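Local coordinates for protein ethyl acetate hydrolase (PDB 5EFZ) that hydrolyses ethyl acetate to ethanol and acetate in the breakdown of short methyl ketones, as a homodimeric acetyl esterase of the alpha/beta hydrolase superfamily, at residues 31-34 with 40-43; 94-99 with 129-134; 308-313 with 323-328; 288-293 with 314-319; 231-236 with 247-252. All coordinates share one frame; numbering follows the deposited sequence.

Contact 1 of 5, residues 31-34 with 40-43; sequences GPLP and CMPE
L33 and M41 form the hydrogen-bonded pair of a small antiparallel beta hairpin, strands 33-34 and 40-41, a two-stranded sheet separate from the main sheet of this alpha/beta hydrolase. L33 N gives to M41 O over 2.8 Å and M41 N returns a bond to L33 O at 2.9 Å. On the buried face the side chains of L33 and M41 lie alongside each other and point the same way. M41 starts with CB 3.8 Å from L33 O, and CG runs past the same oxygen. SD then meets L33 CD2 at 4.1 Å, after which a bend at chi3 (61°) turns CE away from the partner strand. L35 and S105 also touch M41, while I99 packs against L33. The exposed face carries P34 and C40, a non-hydrogen-bonded pair in which the missing N-H of proline costs no bond between the strands. C40 SG sits 4.4 Å from P34 CB and just as far from P32 CB. At the open end of the hairpin, the backbone angles of G31 would jam a CB against the preceding carbonyl oxygen and against P32 CD. Beside it, P32 CA makes a C-H...O contact of 3.2 Å with M41 O, the oxygen that already accepts from L33 N.

Contact 2 of 5, residues 94-99 with 129-134; sequences IVVNQI and SAQHTL
V96, at the end of strand 92-96, meets helix 124-139 with both methyls, each on its own partner. CG1, anti to the backbone N (chi1 -178°), lies 3.8 Å from Q131 CG, and the two side chains slide past each other in opposite directions. CG2 meets L134 CD2 tip to tip, also at 3.8 Å. This is the tight part of the contact, completed by V48 of strand 45-51 against L134 and L63 of strand 61-65 against V96 and Q131. Toward I99 the fit is looser: its CD1 reaches A130 CB at 4.2 Å, with L46 touching both residues. Between the two parts a water bridges the segments, donating to N97 O at 3.0 Å and accepting from Q131 NE2 at 3.0 Å. The Q131 amide is held further by helix 152-163, where OE1 accepts from W160 NE1 and NE2 is bonded to Q156 OE1; its polar end is therefore satisfied although the residue is buried. The solvent side belongs to S129, H132 and T133, which lie on the part of the helix turned from the strand and are partly exposed. A helix packed through A130, Q131 and L134 on an inner strand, in a sheet of strand order 1-2-4-3-5-6-7-8, is the build of the alpha/beta hydrolase fold.

Contact 3 of 5, residues 308-313 with 323-328; sequences FTVDDC and SEFRPL
The CA atoms of C313 and F325 stay 8.4 Å apart, so the first turn of helix 310-317 and strand 324-325 meet through side chains. F325 does the reaching. With CG anti to its own N (chi1 -172°), its ring extends to the helix and crosses the V310 side chain at about a right angle. V310 CG1 meets the ring at its edge, in plane, 3.7 Å from F325 CZ. The same CZ lies 3.5 Å from V310 O, an oblique approach. Further round the ring, F325 CE1 comes to 3.9 Å from C313 C and touches C313 CB more loosely. The helix is begun by a capping box: D312 N gives to T309 OG1 at 2.9 Å, and T309 N gives to D312 OD2, which it meets from above the carboxylate plane. Just before the helix, F308 N binds D305 OD1, the carboxylate of the inferred catalytic aspartate. In segment 323-328, R326 grips E324 side-on, NE and NH2 both on OE1 and both nearly in the guanidinium plane; R326 NH2 also bridges to E354 of helix 342-356. T309, D312, E324 and R326 thus find mates within their own segments or beyond the pair, and what joins helix to strand is van der Waals packing of the F325 ring against C313 and V310, the carbonyl oxygen of V310 included. In this last beta-alpha-beta unit of the sheet, shape rather than directional bonding fixes how the ring sits against the helix.

Contact 4 of 5, residues 288-293 with 314-319; sequences KALGRI and LSEQKM. With EDO (1,2-ethanediol), chain H; EDO (1,2-ethanediol), chain M.
L290 holds CG anti to its carbonyl carbon (chi1 -67°) and continues extended through chi2, which carries CD1 from helix 286-290 across to residues 316-319. There CD1 lies 3.7 Å from E316 O, 3.9 Å from M319 CB and 4.0 Å from E316 CB, fitting between the two residues. L290 CB lies 3.7 Å from M319 O. The side chains of L290 and M319 cross obliquely: M319 touches with its CB, and its extended chain then leads away from L290. The same piece of backbone is closed from within by M319 N, bonded to E316 O at 2.9 Å. E316 too is extended beyond CG, which lifts its buried carboxylate off the leucine and onto the backbone of the neighbouring loop, where OE1 takes A178 N and OE2 takes R179 N. OE2 also accepts from O2 of an ethanediol, probably left from crystallisation, at 2.6 Å. The two amides would be expected to temper the charge of the carboxylate. An alanine in place of E316 would keep the CB that meets L290 but would probably leave the amides of A178 and R179 without their acceptor, and the loop less firmly tied to the helix. On the exposed side K318 NZ gives to O1 of a second ethanediol at 2.8 Å. A type I turn from L290 to I293 heads for strand 296-300, so the contact joins the helices that precede and follow this strand, neighbours in the layer flanking the sheet of an alpha/beta hydrolase.

Contact 5 of 5, residues 231-236 with 247-252; sequences EFFRTG and QMFVDG
An aromatic cluster of F232, F233 and F249 joins helix 230-234 to helix 246-258 in the helical region inserted between strands 170-174 and 296-300. F249, its CG anti to the backbone N (chi1 -176°), points at the other helix and meets both partners with one side of its ring. F249 CZ lies 3.9 Å from F232 CE2, the planes inclined at 52° and the centroids 5.7 Å apart. F249 CD2 sits at the edge of the F233 ring, near its plane, 3.9 Å from F233 CE1. F232 and F233 also pack together, F232 CD2 standing 3.5 Å over the centre of one F233 face. Their helix ends in a Schellman motif, in which G236, at positive phi, makes one of the two bonds back into the last turn, N to F233 O at 3.1 Å. Beyond the pair, W228 stacks on F232 and meets F249 edge-to-face, as F243 also does. A serine in place of F249 would probably open a gap between the helices and leave the rings of F232 and F233 freer to shift. On the far side of helix 230-234, R234 grips E231 side-on, NE to OE2 at 2.6 Å and NH2 to OE1; R234 packs on D312 of the second subunit and E231 on its D311.

In the fold
Contact 2 is the core of the set, a helix on an inner strand; contact 5 is equally buried but lies among the inserted helices, its centre about 24 Å from the centre of the chain. Contacts 1, 3 and 4 are partly buried. Contact 1 alone is held by backbone bonds across its strands, yet it reaches contact 2, where L33 CD2 packs on I99 CD1 and A130 CB. Contacts 3 and 4 share helix 310-317, on which F325 meets L314 and Q317. Apolar packing carries contacts 2 to 5: aliphatic in 2 and 4, one ring in 3, three in 5. Contacts 3 and 5 both face the second subunit, D311 and D312 meeting E231 and R234 of the other copy.

Contact 1 of 5, residues 31-34 with 40-43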
# COMPACT_ATOMS: atom_id res chain seq x y z
N GLY A 31 36.34 7.80 14.69
CA GLY A 31 37.40 6.83 14.47
C GLY A 31 36.91 5.63 13.69
O GLY A 31 35.84 5.68 13.08
N PRO A 32 37.70 4.54 13.68
CA PRO A 32 37.32 3.36 12.88
C PRO A 32 36.03 2.71 13.36
O PRO A 32 35.76 2.69 14.57
CB PRO A 32 38.51 2.42 13.05
CG PRO A 32 39.20 2.90 14.30
CD PRO A 32 39.00 4.37 14.34
N LEU A 33 35.21 2.23 12.43
CA LEU A 33 33.98 1.54 12.80
C LEU A 33 33.95 0.18 12.12
O LEU A 33 33.72 0.11 10.92
CB LEU A 33 32.74 2.37 12.41
CG LEU A 33 31.38 1.77 12.78
CD1 LEU A 33 31.29 1.63 14.30
CD2 LEU A 33 30.23 2.65 12.28
N PRO A 34 34.21 -0.89 12.88
CA PRO A 34 34.05 -2.23 12.30
C PRO A 34 32.56 -2.52 12.16
O PRO A 34 31.82 -2.43 13.14
CB PRO A 34 34.75 -3.15 13.32
CG PRO A 34 34.68 -2.41 14.60
CD PRO A 34 34.69 -0.94 14.27
N CYS A 40 35.35 -2.80 7.54
CA CYS A 40 35.72 -1.76 8.49
C CYS A 40 35.67 -0.39 7.81
O CYS A 40 36.28 -0.22 6.75
CB CYS A 40 37.13 -2.02 9.05
SG CYS A 40 37.53 -1.03 10.57
N MET A 41 34.98 0.58 8.40
CA MET A 41 35.13 1.97 7.96
C MET A 41 36.36 2.55 8.66
O MET A 41 36.40 2.60 9.88
CB MET A 41 33.90 2.80 8.30
CG MET A 41 32.59 2.16 7.88
SD MET A 41 31.23 3.28 8.35
CE MET A 41 31.63 4.74 7.41
N PRO A 42 37.37 2.98 7.89
CA PRO A 42 38.59 3.53 8.50
C PRO A 42 38.32 4.78 9.35
O PRO A 42 39.01 5.00 10.34
CB PRO A 42 39.46 3.89 7.31
CG PRO A 42 38.91 3.10 6.17
CD PRO A 42 37.45 2.97 6.42
N GLU A 43 37.37 5.60 8.94
CA GLU A 43 36.96 6.73 9.76
C GLU A 43 35.48 6.97 9.55
O GLU A 43 35.00 7.09 8.43
CB GLU A 43 37.75 8.01 9.45
CG GLU A 43 37.65 8.48 8.01
CD GLU A 43 37.91 9.98 7.87
OE1 GLU A 43 38.31 10.61 8.87
OE2 GLU A 43 37.69 10.52 6.76

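Contact 2 of 5, residues 94-99 with 129-134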
# COMPACT_ATOMS: atom_id res chain seq x y z
N ILE A 94 20.30 15.93 21.12
CA ILE A 94 21.44 15.61 20.26
C ILE A 94 20.89 14.81 19.11
O ILE A 94 20.46 13.69 19.32
CB ILE A 94 22.51 14.82 21.03
CG1 ILE A 94 22.96 15.64 22.26
CG2 ILE A 94 23.68 14.43 20.10
CD1 ILE A 94 23.93 14.93 23.18
N VAL A 95 20.93 15.39 17.91
CA VAL A 95 20.32 14.77 16.74
C VAL A 95 21.44 14.22 15.85
O VAL A 95 22.29 14.98 15.38
CB VAL A 95 19.47 15.76 15.95
CG1 VAL A 95 18.69 15.00 14.84
CG2 VAL A 95 18.52 16.52 16.92
N VAL A 96 21.45 12.90 15.67
CA VAL A 96 22.58 12.26 14.99
C VAL A 96 22.12 11.68 13.67
O VAL A 96 21.22 10.84 13.63
CB VAL A 96 23.21 11.18 15.87
CG1 VAL A 96 24.45 10.54 15.16
CG2 VAL A 96 23.59 11.77 17.28
N ASN A 97 22.76 12.13 12.61
CA ASN A 97 22.42 11.66 11.25
C ASN A 97 22.88 10.23 10.98
O ASN A 97 24.03 9.86 11.28
CB ASN A 97 23.04 12.62 10.23
CG ASN A 97 22.33 13.97 10.20
OD1 ASN A 97 21.33 14.13 9.50
ND2 ASN A 97 22.87 14.96 10.95
N GLN A 98 21.99 9.44 10.42
CA GLN A 98 22.31 8.07 10.02
C GLN A 98 23.55 8.00 9.17
O GLN A 98 23.73 8.81 8.25
CB GLN A 98 21.16 7.48 9.20
CG GLN A 98 20.05 6.84 10.01
CD GLN A 98 19.13 6.08 9.05
OE1 GLN A 98 19.60 5.33 8.18
NE2 GLN A 98 17.83 6.31 9.15
N ILE A 99 24.38 7.00 9.43
CA ILE A 99 25.39 6.59 8.47
C ILE A 99 24.70 6.29 7.16
O ILE A 99 23.77 5.48 7.11
CB ILE A 99 26.16 5.35 8.96
CG1 ILE A 99 26.86 5.69 10.30
CG2 ILE A 99 27.20 4.89 7.91
CD1 ILE A 99 27.43 4.46 11.01
N SER A 129 25.95 1.62 17.66
CA SER A 129 27.31 1.51 18.20
C SER A 129 28.11 2.81 17.99
O SER A 129 28.78 3.29 18.91
CB SER A 129 28.04 0.31 17.58
OG SER A 129 29.39 0.26 18.04
N ALA A 130 28.01 3.38 16.78
CA ALA A 130 28.65 4.65 16.49
C ALA A 130 28.13 5.78 17.39
O ALA A 130 28.92 6.58 17.91
CB ALA A 130 28.47 5.03 15.00
N GLN A 131 26.82 5.85 17.55
CA GLN A 131 26.20 6.85 18.45
C GLN A 131 26.66 6.70 19.90
O GLN A 131 26.90 7.68 20.62
CB GLN A 131 24.68 6.76 18.38
CG GLN A 131 24.11 7.28 17.03
CD GLN A 131 22.73 6.74 16.73
OE1 GLN A 131 22.06 6.19 17.60
NE2 GLN A 131 22.31 6.84 15.46
N HIS A 132 26.74 5.46 20.35
CA HIS A 132 27.20 5.21 21.70
C HIS A 132 28.65 5.69 21.88
O HIS A 132 29.01 6.26 22.92
CB HIS A 132 27.07 3.73 22.04
CG HIS A 132 27.56 3.38 23.41
ND1 HIS A 132 28.82 2.88 23.64
CD2 HIS A 132 26.96 3.44 24.62
CE1 HIS A 132 28.99 2.67 24.94
NE2 HIS A 132 27.87 3.00 25.55
N THR A 133 29.48 5.48 20.87
CA THR A 133 30.88 5.94 20.95
C THR A 133 30.92 7.46 20.97
O THR A 133 31.68 8.06 21.73
CB THR A 133 31.73 5.40 19.77
OG1 THR A 133 31.87 3.99 19.92
CG2 THR A 133 33.13 6.06 19.76
N LEU A 134 30.08 8.07 20.15
CA LEU A 134 29.97 9.52 20.10
C LEU A 134 29.61 10.08 21.47
O LEU A 134 30.25 11.00 21.98
CB LEU A 134 28.90 9.92 19.07
CG LEU A 134 28.56 11.41 19.05
CD1 LEU A 134 29.67 12.22 18.42
CD2 LEU A 134 27.22 11.61 18.33
O HOH W 1 24.12 7.48 13.15

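Contact 3 of 5, residues 308-313 with 323-328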
# COMPACT_ATOMS: atom_id res chain seq x y z
N PHE A 308 3.82 0.25 9.09
CA PHE A 308 4.19 -0.07 10.46
C PHE A 308 2.87 -0.01 11.24
O PHE A 308 2.53 1.04 11.77
CB PHE A 308 5.22 0.92 11.03
CG PHE A 308 6.64 0.67 10.60
CD1 PHE A 308 7.27 -0.54 10.90
CD2 PHE A 308 7.37 1.67 9.97
CE1 PHE A 308 8.60 -0.76 10.53
CE2 PHE A 308 8.71 1.47 9.61
CZ PHE A 308 9.33 0.26 9.89
N THR A 309 2.09 -1.09 11.26
CA THR A 309 0.70 -0.97 11.72
C THR A 309 0.55 -0.95 13.23
O THR A 309 1.46 -1.34 13.97
CB THR A 309 -0.16 -2.10 11.18
OG1 THR A 309 0.18 -3.32 11.86
CG2 THR A 309 0.12 -2.26 9.67
N VAL A 310 -0.62 -0.50 13.66
CA VAL A 310 -0.97 -0.53 15.08
C VAL A 310 -0.82 -1.96 15.61
O VAL A 310 -0.32 -2.19 16.72
CB VAL A 310 -2.41 0.01 15.29
CG1 VAL A 310 -2.90 -0.29 16.65
CG2 VAL A 310 -2.44 1.52 15.02
N ASP A 311 -1.28 -2.93 14.81
CA ASP A 311 -1.21 -4.35 15.21
C ASP A 311 0.23 -4.85 15.30
O ASP A 311 0.54 -5.63 16.22
CB ASP A 311 -1.98 -5.25 14.22
CG ASP A 311 -3.49 -5.08 14.32
OD1 ASP A 311 -4.03 -4.96 15.43
OD2 ASP A 311 -4.13 -5.04 13.25
N ASP A 312 1.08 -4.46 14.34
CA ASP A 312 2.52 -4.77 14.38
C ASP A 312 3.14 -4.28 15.69
O ASP A 312 3.86 -5.02 16.37
CB ASP A 312 3.29 -4.12 13.23
CG ASP A 312 3.02 -4.77 11.85
OD1 ASP A 312 2.62 -5.96 11.77
OD2 ASP A 312 3.22 -4.05 10.84
N CYS A 313 2.83 -3.04 16.06
CA CYS A 313 3.52 -2.43 17.19
C CYS A 313 2.92 -2.93 18.48
O CYS A 313 3.64 -3.06 19.46
CB CYS A 313 3.46 -0.90 17.14
SG CYS A 313 4.28 -0.25 15.64
N SER A 323 6.37 -1.07 29.78
CA SER A 323 6.00 -0.22 28.64
C SER A 323 4.52 0.17 28.60
O SER A 323 3.70 -0.38 29.33
CB SER A 323 6.38 -0.91 27.33
OG SER A 323 5.57 -2.06 27.11
N GLU A 324 4.19 1.10 27.71
CA GLU A 324 2.80 1.52 27.50
C GLU A 324 2.54 1.65 26.02
O GLU A 324 3.41 2.08 25.28
CB GLU A 324 2.51 2.85 28.19
CG GLU A 324 2.73 2.75 29.69
CD GLU A 324 2.28 3.97 30.45
OE1 GLU A 324 1.46 4.74 29.91
OE2 GLU A 324 2.75 4.17 31.60
N PHE A 325 1.33 1.32 25.62
CA PHE A 325 0.93 1.41 24.22
C PHE A 325 0.13 2.70 24.03
O PHE A 325 -0.94 2.88 24.64
CB PHE A 325 0.11 0.17 23.83
CG PHE A 325 -0.19 0.06 22.36
CD1 PHE A 325 0.84 -0.09 21.45
CD2 PHE A 325 -1.52 0.07 21.90
CE1 PHE A 325 0.57 -0.22 20.07
CE2 PHE A 325 -1.80 -0.06 20.51
CZ PHE A 325 -0.74 -0.19 19.61
N ARG A 326 0.69 3.64 23.28
CA ARG A 326 0.06 4.95 23.08
C ARG A 326 0.01 5.35 21.60
O ARG A 326 0.81 6.15 21.15
CB ARG A 326 0.81 6.00 23.88
CG ARG A 326 0.52 5.87 25.40
CD ARG A 326 1.45 6.65 26.25
NE ARG A 326 1.11 6.57 27.68
CZ ARG A 326 0.82 7.61 28.44
NH1 ARG A 326 0.79 8.82 27.91
NH2 ARG A 326 0.55 7.46 29.74
N PRO A 327 -0.95 4.80 20.86
CA PRO A 327 -1.01 5.13 19.43
C PRO A 327 -1.29 6.63 19.23
O PRO A 327 -2.06 7.21 20.02
CB PRO A 327 -2.20 4.30 18.91
CG PRO A 327 -2.49 3.31 19.97
CD PRO A 327 -2.05 3.93 21.28
N LEU A 328 -0.71 7.20 18.18
CA LEU A 328 -0.98 8.56 17.76
C LEU A 328 -2.14 8.53 16.76
O LEU A 328 -2.08 7.77 15.79
CB LEU A 328 0.25 9.18 17.10
CG LEU A 328 1.43 9.31 18.06
CD1 LEU A 328 2.64 9.73 17.28
CD2 LEU A 328 1.10 10.37 19.12

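Contact 4 of 5, residues 288-293 with 314-319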
# COMPACT_ATOMS: atom_id res chain seq x y z
N LYS A 288 12.90 -12.51 24.05
CA LYS A 288 14.09 -12.43 24.91
C LYS A 288 14.80 -11.10 24.76
O LYS A 288 15.23 -10.50 25.75
CB LYS A 288 15.06 -13.56 24.59
CG LYS A 288 16.19 -13.64 25.56
CD LYS A 288 17.12 -14.80 25.26
CE LYS A 288 18.32 -14.78 26.19
NZ LYS A 288 19.32 -15.85 25.86
N ALA A 289 14.94 -10.63 23.52
CA ALA A 289 15.54 -9.33 23.24
C ALA A 289 14.75 -8.18 23.84
O ALA A 289 15.33 -7.29 24.48
CB ALA A 289 15.66 -9.11 21.71
N LEU A 290 13.44 -8.15 23.60
CA LEU A 290 12.62 -7.07 24.14
C LEU A 290 12.51 -7.14 25.67
O LEU A 290 12.32 -6.12 26.34
CB LEU A 290 11.21 -7.09 23.52
CG LEU A 290 11.22 -6.75 22.03
CD1 LEU A 290 9.80 -6.80 21.42
CD2 LEU A 290 11.88 -5.38 21.74
N GLY A 291 12.63 -8.35 26.22
CA GLY A 291 12.63 -8.55 27.67
C GLY A 291 13.84 -7.94 28.36
O GLY A 291 13.82 -7.75 29.58
N ARG A 292 14.90 -7.67 27.59
CA ARG A 292 16.11 -7.00 28.11
C ARG A 292 15.91 -5.50 28.38
O ARG A 292 16.70 -4.87 29.10
CB ARG A 292 17.28 -7.17 27.13
CG ARG A 292 17.95 -8.52 27.19
CD ARG A 292 18.90 -8.76 26.01
NE ARG A 292 19.83 -7.66 25.76
CZ ARG A 292 21.00 -7.80 25.15
NH1 ARG A 292 21.42 -9.00 24.75
NH2 ARG A 292 21.78 -6.74 24.96
N ILE A 293 14.88 -4.92 27.78
CA ILE A 293 14.69 -3.48 27.86
C ILE A 293 14.37 -3.06 29.30
O ILE A 293 13.46 -3.61 29.90
CB ILE A 293 13.57 -3.02 26.92
CG1 ILE A 293 13.99 -3.26 25.47
CG2 ILE A 293 13.24 -1.54 27.21
CD1 ILE A 293 12.92 -2.85 24.45
N LEU A 314 1.62 -3.20 18.47
CA LEU A 314 1.01 -3.75 19.67
C LEU A 314 1.64 -5.11 20.03
O LEU A 314 1.89 -5.40 21.21
CB LEU A 314 -0.50 -3.88 19.47
CG LEU A 314 -1.27 -4.47 20.66
CD1 LEU A 314 -1.07 -3.63 21.95
CD2 LEU A 314 -2.73 -4.63 20.32
N SER A 315 1.93 -5.94 19.02
CA SER A 315 2.43 -7.28 19.30
C SER A 315 3.81 -7.21 19.96
O SER A 315 4.14 -8.05 20.80
CB SER A 315 2.49 -8.15 18.04
OG SER A 315 3.47 -7.67 17.14
N GLU A 316 4.58 -6.19 19.60
CA GLU A 316 5.90 -5.97 20.23
C GLU A 316 5.76 -5.34 21.63
O GLU A 316 6.48 -5.71 22.57
CB GLU A 316 6.78 -5.09 19.36
CG GLU A 316 7.15 -5.76 18.02
CD GLU A 316 8.16 -4.98 17.18
OE1 GLU A 316 8.32 -3.73 17.35
OE2 GLU A 316 8.80 -5.64 16.34
N GLN A 317 4.84 -4.39 21.77
CA GLN A 317 4.66 -3.71 23.06
C GLN A 317 4.33 -4.71 24.17
O GLN A 317 4.80 -4.58 25.31
CB GLN A 317 3.58 -2.64 22.98
CG GLN A 317 3.46 -1.82 24.28
CD GLN A 317 2.43 -2.42 25.25
OE1 GLN A 317 1.45 -3.03 24.81
NE2 GLN A 317 2.64 -2.22 26.57
N LYS A 318 3.56 -5.73 23.82
CA LYS A 318 3.19 -6.76 24.79
C LYS A 318 4.38 -7.49 25.35
O LYS A 318 4.27 -8.10 26.41
CB LYS A 318 2.21 -7.75 24.15
CG LYS A 318 0.84 -7.13 23.86
CD LYS A 318 -0.11 -8.19 23.31
CE LYS A 318 -1.45 -7.61 22.91
NZ LYS A 318 -2.20 -8.64 22.11
N MET A 319 5.51 -7.45 24.65
CA MET A 319 6.73 -8.15 25.06
C MET A 319 7.75 -7.25 25.80
O MET A 319 8.81 -7.72 26.23
CB MET A 319 7.42 -8.78 23.84
CG MET A 319 6.64 -9.94 23.22
SD MET A 319 7.50 -10.58 21.77
CE MET A 319 6.45 -11.97 21.34
C1 EDO H . -1.45 -8.02 18.40
O1 EDO H . -1.03 -8.69 19.60
C2 EDO H . -2.97 -8.06 18.29
O2 EDO H . -3.41 -7.03 17.39
C1 EDO M . 6.34 -6.62 13.67
O1 EDO M . 7.26 -7.01 12.66
C2 EDO M . 6.44 -7.61 14.83
O2 EDO M . 7.81 -7.80 15.21

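Contact 5 of 5, residues 231-236 with 247-252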
# COMPACT_ATOMS: atom_id res chain seq x y z
N GLU A 231 -7.74 7.43 3.70
CA GLU A 231 -8.55 8.47 4.35
C GLU A 231 -7.95 9.87 4.19
O GLU A 231 -8.69 10.85 4.06
CB GLU A 231 -8.71 8.19 5.85
CG GLU A 231 -9.86 7.28 6.20
CD GLU A 231 -11.19 7.83 5.74
OE1 GLU A 231 -11.86 8.58 6.49
OE2 GLU A 231 -11.57 7.51 4.60
N PHE A 232 -6.63 9.95 4.25
CA PHE A 232 -5.91 11.21 3.99
C PHE A 232 -6.43 11.85 2.71
O PHE A 232 -6.80 13.05 2.66
CB PHE A 232 -4.41 10.93 3.89
CG PHE A 232 -3.52 12.15 3.58
CD1 PHE A 232 -3.06 12.95 4.61
CD2 PHE A 232 -3.06 12.38 2.28
CE1 PHE A 232 -2.17 14.07 4.35
CE2 PHE A 232 -2.20 13.44 2.01
CZ PHE A 232 -1.76 14.29 3.04
N PHE A 233 -6.45 11.05 1.65
CA PHE A 233 -6.88 11.54 0.34
C PHE A 233 -8.38 11.67 0.24
O PHE A 233 -8.87 12.64 -0.36
CB PHE A 233 -6.34 10.64 -0.78
CG PHE A 233 -4.83 10.65 -0.83
CD1 PHE A 233 -4.15 11.79 -1.26
CD2 PHE A 233 -4.09 9.54 -0.43
CE1 PHE A 233 -2.75 11.80 -1.31
CE2 PHE A 233 -2.70 9.56 -0.45
CZ PHE A 233 -2.03 10.70 -0.88
N ARG A 234 -9.12 10.72 0.79
CA ARG A 234 -10.55 10.77 0.66
C ARG A 234 -11.10 12.05 1.27
O ARG A 234 -12.06 12.64 0.74
CB ARG A 234 -11.25 9.56 1.31
CG ARG A 234 -12.79 9.63 1.15
CD ARG A 234 -13.54 8.52 1.88
NE ARG A 234 -13.54 8.68 3.34
CZ ARG A 234 -14.40 9.43 4.02
NH1 ARG A 234 -15.33 10.13 3.39
NH2 ARG A 234 -14.32 9.51 5.36
N THR A 235 -10.51 12.47 2.38
CA THR A 235 -11.06 13.62 3.11
C THR A 235 -10.39 14.92 2.68
O THR A 235 -10.69 15.98 3.21
CB THR A 235 -10.92 13.46 4.63
OG1 THR A 235 -9.53 13.39 4.99
CG2 THR A 235 -11.64 12.19 5.12
N GLY A 236 -9.49 14.83 1.71
CA GLY A 236 -8.94 16.03 1.10
C GLY A 236 -7.83 16.72 1.88
O GLY A 236 -7.63 17.92 1.72
N GLN A 247 -2.64 14.97 -8.48
CA GLN A 247 -1.52 15.23 -9.39
C GLN A 247 -0.62 16.34 -8.82
O GLN A 247 0.60 16.19 -8.81
CB GLN A 247 -2.01 15.60 -10.79
CG GLN A 247 -0.88 15.70 -11.83
CD GLN A 247 -1.36 15.86 -13.28
OE1 GLN A 247 -2.56 15.85 -13.56
NE2 GLN A 247 -0.41 15.99 -14.21
N MET A 248 -1.20 17.42 -8.31
CA MET A 248 -0.39 18.54 -7.79
C MET A 248 0.37 18.13 -6.52
O MET A 248 1.50 18.57 -6.30
CB MET A 248 -1.27 19.76 -7.48
CG MET A 248 -1.68 20.56 -8.72
SD MET A 248 -0.26 20.81 -9.82
CE MET A 248 -0.76 19.86 -11.25
N PHE A 249 -0.24 17.28 -5.71
CA PHE A 249 0.41 16.76 -4.50
C PHE A 249 1.57 15.83 -4.82
O PHE A 249 2.67 15.93 -4.25
CB PHE A 249 -0.62 16.05 -3.63
CG PHE A 249 -0.07 15.56 -2.32
CD1 PHE A 249 0.23 16.45 -1.31
CD2 PHE A 249 0.15 14.21 -2.12
CE1 PHE A 249 0.75 16.00 -0.08
CE2 PHE A 249 0.65 13.76 -0.90
CZ PHE A 249 0.96 14.65 0.11
N VAL A 250 1.35 14.90 -5.74
CA VAL A 250 2.41 14.00 -6.16
C VAL A 250 3.58 14.79 -6.76
O VAL A 250 4.73 14.58 -6.38
CB VAL A 250 1.89 12.96 -7.18
CG1 VAL A 250 3.02 12.18 -7.78
CG2 VAL A 250 0.91 12.02 -6.47
N ASP A 251 3.28 15.73 -7.67
CA ASP A 251 4.34 16.48 -8.32
C ASP A 251 5.00 17.52 -7.39
O ASP A 251 6.22 17.63 -7.36
CB ASP A 251 3.82 17.19 -9.57
CG ASP A 251 3.41 16.23 -10.66
OD1 ASP A 251 3.67 15.01 -10.53
OD2 ASP A 251 2.80 16.70 -11.64
N GLY A 252 4.18 18.28 -6.66
CA GLY A 252 4.67 19.44 -5.93
C GLY A 252 5.19 19.16 -4.54
O GLY A 252 5.97 19.94 -4.01